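Local coordinates for protein 2-oxoglutarate-dependent dioxygenase tropC (Talaromyces stipitatus, PDB 6XJJ) that acts as an iron- and 2-oxoglutarate-dependent dioxygenase in the fungal biosynthesis of tropolones, at residues Met179-Leu184 with Ile220-Leu225; Gly247-Leu252 with Ile283-Thr288. All coordinates share one frame; numbering follows the deposited sequence.

Overall arrangement
From the N terminus, the chain passes several strands and helices before helix 171-204, where interaction 1 opens; it closes a mostly helical loop of 35 residues by bringing strand 222-227 back against that helix. The chain then supplies two iron ligands, His243 and Asp245, before interaction 2 opens. Its 30-residue loop carries the hairpin partners 261-265 and 270-273 and closes where strand 281-285 pairs with strand 249-253. The two loops follow one another, neither nested nor crossed. Both contacts reach the same large sheet, in which strand 311-318 separates 222-227 from 249-253; their centres lie about 14 Å apart. Interaction 1 joins helix to sheet, and interaction 2 joins neighbouring strands beside the iron.

Interaction 1. Residues Met179-Leu184 with Ile220-Leu225; sequences MEYRAL and IPMRLL
Arg182 and Met222 pass each other in opposite directions between helix 171-204 and the start of strand 222-227, and most of the buried surface belongs to this pair. The first two torsions of Met222 are extended, carrying the chain straight toward the helix; the last one turns (chi3 -65°) and sets CE beside the aliphatic part of the arginine, 3.3 Å from Arg182 CG. The same methyl comes in near the plane of the Tyr181 ring, with Met222 CE 3.4 Å from Tyr181 CD2. Met222 SD lies 4.9 Å from the centroid of the Tyr181 ring and 77° off its normal, a Met-aromatic contact made at the ring edge. Strand 222-227 belongs to the large sheet of the double-stranded beta-helix fold of iron- and 2-oxoglutarate-dependent oxygenases, and the helix packs against that sheet, Tyr181 also touching Val314 on strand 311-318, which Met222 meets too. Beyond the methionine, the arginine chain bends at chi3 (63°), bringing its guanidinium to the loop just before the strand. There both terminal nitrogens turn to one carbonyl. Arg182 NH2 makes the straighter bond to Ile220 O, though its modelled length is too short to be trusted; Arg182 NH1 adds a weak one to Ile220 O at 3.2 Å. NH1 is also weakly bonded to Thr144 OG1 on the neighbouring strand 139-144, so the buried charged group spans loop and sheet. The side chain of Ile220 crosses that of Arg182 at a slant, its CG1 3.5 Å from Arg182 NH2. The outer side of the helix is quite different: Ala183 points away from the strand and, like Glu180, is exposed.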
loop_
_atom_site.group_PDB
_atom_site.type_symbol
_atom_site.label_atom_id
_atom_site.label_comp_id
_atom_site.label_asym_id
_atom_site.label_seq_id
_atom_site.Cartn_x
_atom_site.Cartn_y
_atom_site.Cartn_z
ATOM N N MET A 179 -11.685 -0.398 9.562
ATOM C CA MET A 179 -11.745 1.057 9.464
ATOM C C MET A 179 -10.798 1.737 10.450
ATOM O O MET A 179 -10.248 2.802 10.138
ATOM C CB MET A 179 -13.175 1.539 9.687
ATOM C CG MET A 179 -14.185 1.082 8.634
ATOM S SD MET A 179 -13.762 1.513 6.930
ATOM C CE MET A 179 -13.649 3.298 7.039
ATOM N N GLU A 180 -10.597 1.154 11.637
ATOM C CA GLU A 180 -9.610 1.704 12.563
ATOM C C GLU A 180 -8.205 1.628 11.980
ATOM O O GLU A 180 -7.445 2.598 12.057
ATOM C CB GLU A 180 -9.664 0.979 13.909
ATOM C CG GLU A 180 -10.897 1.271 14.759
ATOM C CD GLU A 180 -10.884 0.490 16.064
ATOM O OE1 GLU A 180 -9.950 -0.324 16.258
ATOM O OE2 GLU A 180 -11.812 0.668 16.883
ATOM N N TYR A 181 -7.843 0.486 11.386
ATOM C CA TYR A 181 -6.534 0.363 10.755
ATOM C C TYR A 181 -6.383 1.376 9.626
ATOM O O TYR A 181 -5.329 2.009 9.485
ATOM C CB TYR A 181 -6.347 -1.060 10.229
ATOM C CG TYR A 181 -4.974 -1.334 9.667
ATOM C CD1 TYR A 181 -3.934 -1.704 10.501
ATOM C CD2 TYR A 181 -4.714 -1.205 8.309
ATOM C CE1 TYR A 181 -2.672 -1.961 10.002
ATOM C CE2 TYR A 181 -3.453 -1.452 7.798
ATOM C CZ TYR A 181 -2.435 -1.827 8.655
ATOM O OH TYR A 181 -1.177 -2.082 8.164
ATOM N N ARG A 182 -7.434 1.548 8.817
ATOM C CA ARG A 182 -7.436 2.595 7.798
ATOM C C ARG A 182 -7.067 3.953 8.383
ATOM O O ARG A 182 -6.291 4.704 7.782
ATOM C CB ARG A 182 -8.804 2.673 7.117
ATOM C CG ARG A 182 -9.105 1.520 6.160
ATOM C CD ARG A 182 -10.466 1.701 5.495
ATOM N NE ARG A 182 -10.454 2.910 4.684
ATOM C CZ ARG A 182 -9.920 2.990 3.468
ATOM N NH1 ARG A 182 -9.347 1.933 2.899
ATOM N NH2 ARG A 182 -9.940 4.140 2.816
ATOM N N ALA A 183 -7.622 4.296 9.544
ATOM C CA ALA A 183 -7.319 5.589 10.147
ATOM C C ALA A 183 -5.845 5.687 10.516
ATOM O O ALA A 183 -5.187 6.698 10.238
ATOM C CB ALA A 183 -8.196 5.806 11.373
ATOM N N LEU A 184 -5.307 4.646 11.155
ATOM C CA LEU A 184 -3.879 4.626 11.451
ATOM C C LEU A 184 -3.058 4.747 10.178
ATOM O O LEU A 184 -2.044 5.452 10.154
ATOM C CB LEU A 184 -3.511 3.345 12.201
ATOM C CG LEU A 184 -4.122 3.142 13.584
ATOM C CD1 LEU A 184 -3.797 1.753 14.107
ATOM C CD2 LEU A 184 -3.612 4.186 14.543
ATOM N N ILE A 220 -7.970 6.931 -0.892
ATOM C CA ILE A 220 -7.132 6.033 -0.107
ATOM C C ILE A 220 -7.726 4.632 -0.082
ATOM O O ILE A 220 -8.347 4.229 0.911
ATOM C CB ILE A 220 -6.933 6.572 1.315
ATOM C CG1 ILE A 220 -8.270 7.046 1.889
ATOM C CG2 ILE A 220 -5.887 7.668 1.312
ATOM C CD1 ILE A 220 -8.230 7.354 3.360
ATOM N N PRO A 221 -7.543 3.854 -1.136
ATOM C CA PRO A 221 -7.900 2.441 -1.064
ATOM C C PRO A 221 -6.889 1.637 -0.265
ATOM O O PRO A 221 -5.709 1.978 -0.155
ATOM C CB PRO A 221 -7.915 2.012 -2.535
ATOM C CG PRO A 221 -6.928 2.880 -3.175
ATOM C CD PRO A 221 -6.987 4.208 -2.454
ATOM N N MET A 222 -7.411 0.576 0.331
ATOM C CA MET A 222 -6.647 -0.456 1.009
ATOM C C MET A 222 -7.104 -1.795 0.462
ATOM O O MET A 222 -8.262 -1.942 0.070
ATOM C CB MET A 222 -6.886 -0.423 2.506
ATOM C CG MET A 222 -5.965 -1.348 3.348
ATOM S SD MET A 222 -6.416 -1.484 5.070
ATOM C CE MET A 222 -6.128 0.154 5.588
ATOM N N ARG A 223 -6.196 -2.773 0.452
ATOM C CA ARG A 223 -6.538 -4.127 0.033
ATOM C C ARG A 223 -6.061 -5.127 1.073
ATOM O O ARG A 223 -4.924 -5.046 1.549
ATOM C CB ARG A 223 -5.941 -4.474 -1.339
ATOM C CG ARG A 223 -6.450 -3.563 -2.437
ATOM C CD ARG A 223 -6.263 -4.119 -3.834
ATOM N NE ARG A 223 -6.739 -3.176 -4.844
ATOM C CZ ARG A 223 -6.897 -3.474 -6.126
ATOM N NH1 ARG A 223 -6.670 -4.707 -6.550
ATOM N NH2 ARG A 223 -7.336 -2.555 -6.974
ATOM N N LEU A 224 -6.942 -6.059 1.427
ATOM C CA LEU A 224 -6.569 -7.228 2.207
ATOM C C LEU A 224 -6.223 -8.338 1.224
ATOM O O LEU A 224 -7.004 -8.625 0.311
ATOM C CB LEU A 224 -7.707 -7.668 3.131
ATOM C CG LEU A 224 -8.270 -6.620 4.097
ATOM C CD1 LEU A 224 -9.379 -7.236 4.950
ATOM C CD2 LEU A 224 -7.191 -5.978 4.965
ATOM N N LEU A 225 -5.058 -8.949 1.404
ATOM C CA LEU A 225 -4.468 -9.814 0.394
ATOM C C LEU A 225 -4.248 -11.212 0.951
ATOM O O LEU A 225 -3.793 -11.375 2.090
ATOM C CB LEU A 225 -3.141 -9.227 -0.095
ATOM C CG LEU A 225 -3.267 -7.891 -0.838
ATOM C CD1 LEU A 225 -1.929 -7.178 -0.962
ATOM C CD2 LEU A 225 -3.834 -8.134 -2.217
#

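Interaction 2. Residues Gly247-Leu252 with Ile283-Thr288; sequences GCVSIL and INMGDT
The iron site of the dioxygenase is backed by Ser250 and Asn284, an antiparallel hydrogen-bonded pair on adjacent strands. Ser250 N bonds to Asn284 O at 3.0 Å, and Asn284 N returns a bond to Ser250 O at 3.2 Å. Asn284 CG lies between its backbone N and carbonyl carbon (chi1 59°), which lays the amide over the neighbouring strand, OD1 next to Ser250 CB. Asn284 ND2 and Ser250 OG both hydrogen-bond to OD2 of Asp245, which with His243 and His302 forms the metal site; the pair thus forms a second shell that probably helps to hold this carboxylate in place. The strands belong to the double-stranded beta-helix core. On the other face of the sheet, Ile283 and Ile251 lie side by side, with Ile283 CD1 3.4 Å from Ile251 CG2, and both also meet Ile192 of helix 171-204. Val249 adds its CG2 beside the methyl of Met285 there, 4.1 Å from Met285 CE. Cys248 and Val249 together face Leu318, a classic beta bulge toward strand 311-318, the other neighbour of 249-253. Just past the end of strand 281-285, and before the start of 249-253, Gly286 N bonds to Cys248 O at 3.0 Å. Gly286 is the N-cap of helix 287-292, whose Thr288 N makes a weak bond to Gly247 O, while Thr288 OG1 bonds to Phe246 O.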
loop_
_atom_site.group_PDB
_atom_site.type_symbol
_atom_site.label_atom_id
_atom_site.label_comp_id
_atom_site.label_asym_id
_atom_site.label_seq_id
_atom_site.Cartn_x
_atom_site.Cartn_y
_atom_site.Cartn_z
ATOM N N GLY A 247 -0.380 5.192 -7.985
ATOM C CA GLY A 247 -0.643 6.326 -7.117
ATOM C C GLY A 247 0.569 7.114 -6.661
ATOM O O GLY A 247 1.528 7.316 -7.413
ATOM N N CYS A 248 0.521 7.582 -5.413
ATOM C CA CYS A 248 1.588 8.383 -4.831
ATOM C C CYS A 248 2.424 7.587 -3.836
ATOM O O CYS A 248 3.631 7.413 -4.041
ATOM C CB CYS A 248 0.985 9.622 -4.153
ATOM S SG CYS A 248 0.099 10.755 -5.265
ATOM N N VAL A 249 1.810 7.096 -2.758
ATOM C CA VAL A 249 2.511 6.374 -1.704
ATOM C C VAL A 249 1.742 5.090 -1.423
ATOM O O VAL A 249 0.507 5.083 -1.443
ATOM C CB VAL A 249 2.649 7.228 -0.423
ATOM C CG1 VAL A 249 3.355 6.440 0.689
ATOM C CG2 VAL A 249 3.389 8.532 -0.732
ATOM N N SER A 250 2.471 3.996 -1.199
ATOM C CA SER A 250 1.870 2.734 -0.791
ATOM C C SER A 250 2.547 2.270 0.490
ATOM O O SER A 250 3.761 2.435 0.652
ATOM C CB SER A 250 1.997 1.656 -1.874
ATOM O OG SER A 250 1.366 2.055 -3.083
ATOM N N ILE A 251 1.759 1.694 1.394
ATOM C CA ILE A 251 2.247 1.241 2.692
ATOM C C ILE A 251 1.781 -0.196 2.872
ATOM O O ILE A 251 0.572 -0.458 2.914
ATOM C CB ILE A 251 1.733 2.104 3.856
ATOM C CG1 ILE A 251 1.986 3.586 3.590
ATOM C CG2 ILE A 251 2.451 1.679 5.132
ATOM C CD1 ILE A 251 1.329 4.513 4.589
ATOM N N LEU A 252 2.728 -1.117 3.009
ATOM C CA LEU A 252 2.442 -2.542 3.012
ATOM C C LEU A 252 2.796 -3.124 4.371
ATOM O O LEU A 252 3.822 -2.768 4.959
ATOM C CB LEU A 252 3.249 -3.261 1.920
ATOM C CG LEU A 252 3.110 -4.771 1.714
ATOM C CD1 LEU A 252 1.782 -5.114 1.047
ATOM C CD2 LEU A 252 4.297 -5.305 0.917
ATOM N N ILE A 283 7.298 0.831 2.330
ATOM C CA ILE A 283 6.863 2.073 1.716
ATOM C C ILE A 283 7.473 2.129 0.330
ATOM O O ILE A 283 8.678 1.905 0.174
ATOM C CB ILE A 283 7.309 3.291 2.540
ATOM C CG1 ILE A 283 6.897 3.162 4.010
ATOM C CG2 ILE A 283 6.780 4.575 1.917
ATOM C CD1 ILE A 283 5.430 3.048 4.244
ATOM N N ASN A 284 6.652 2.417 -0.674
ATOM C CA ASN A 284 7.178 2.681 -2.004
ATOM C C ASN A 284 6.413 3.810 -2.672
ATOM O O ASN A 284 5.264 4.109 -2.335
ATOM C CB ASN A 284 7.099 1.463 -2.910
ATOM C CG ASN A 284 5.699 0.978 -3.086
ATOM O OD1 ASN A 284 4.930 0.962 -2.135
ATOM N ND2 ASN A 284 5.304 0.755 -4.327
ATOM N N MET A 285 7.065 4.400 -3.663
ATOM C CA MET A 285 6.508 5.484 -4.450
ATOM C C MET A 285 5.791 4.931 -5.683
ATOM O O MET A 285 6.147 3.873 -6.212
ATOM C CB MET A 285 7.628 6.425 -4.886
ATOM C CG MET A 285 8.510 6.936 -3.739
ATOM S SD MET A 285 7.696 8.058 -2.572
ATOM C CE MET A 285 7.166 6.937 -1.268
ATOM N N GLY A 286 4.774 5.665 -6.137
ATOM C CA GLY A 286 4.017 5.314 -7.315
ATOM C C GLY A 286 4.324 6.227 -8.496
ATOM O O GLY A 286 5.144 7.140 -8.432
ATOM N N ASP A 287 3.618 5.957 -9.597
ATOM C CA ASP A 287 3.876 6.670 -10.846
ATOM C C ASP A 287 3.485 8.144 -10.747
ATOM O O ASP A 287 4.179 9.015 -11.285
ATOM C CB ASP A 287 3.121 5.993 -11.989
ATOM C CG ASP A 287 3.626 4.594 -12.270
ATOM O OD1 ASP A 287 4.759 4.278 -11.851
ATOM O OD2 ASP A 287 2.880 3.803 -12.886
ATOM N N THR A 288 2.370 8.443 -10.079
ATOM C CA THR A 288 1.965 9.836 -9.908
ATOM C C THR A 288 3.024 10.632 -9.155
ATOM O O THR A 288 3.319 11.777 -9.512
ATOM C CB THR A 288 0.623 9.906 -9.181
ATOM O OG1 THR A 288 -0.376 9.237 -9.963
ATOM C CG2 THR A 288 0.194 11.346 -8.967
#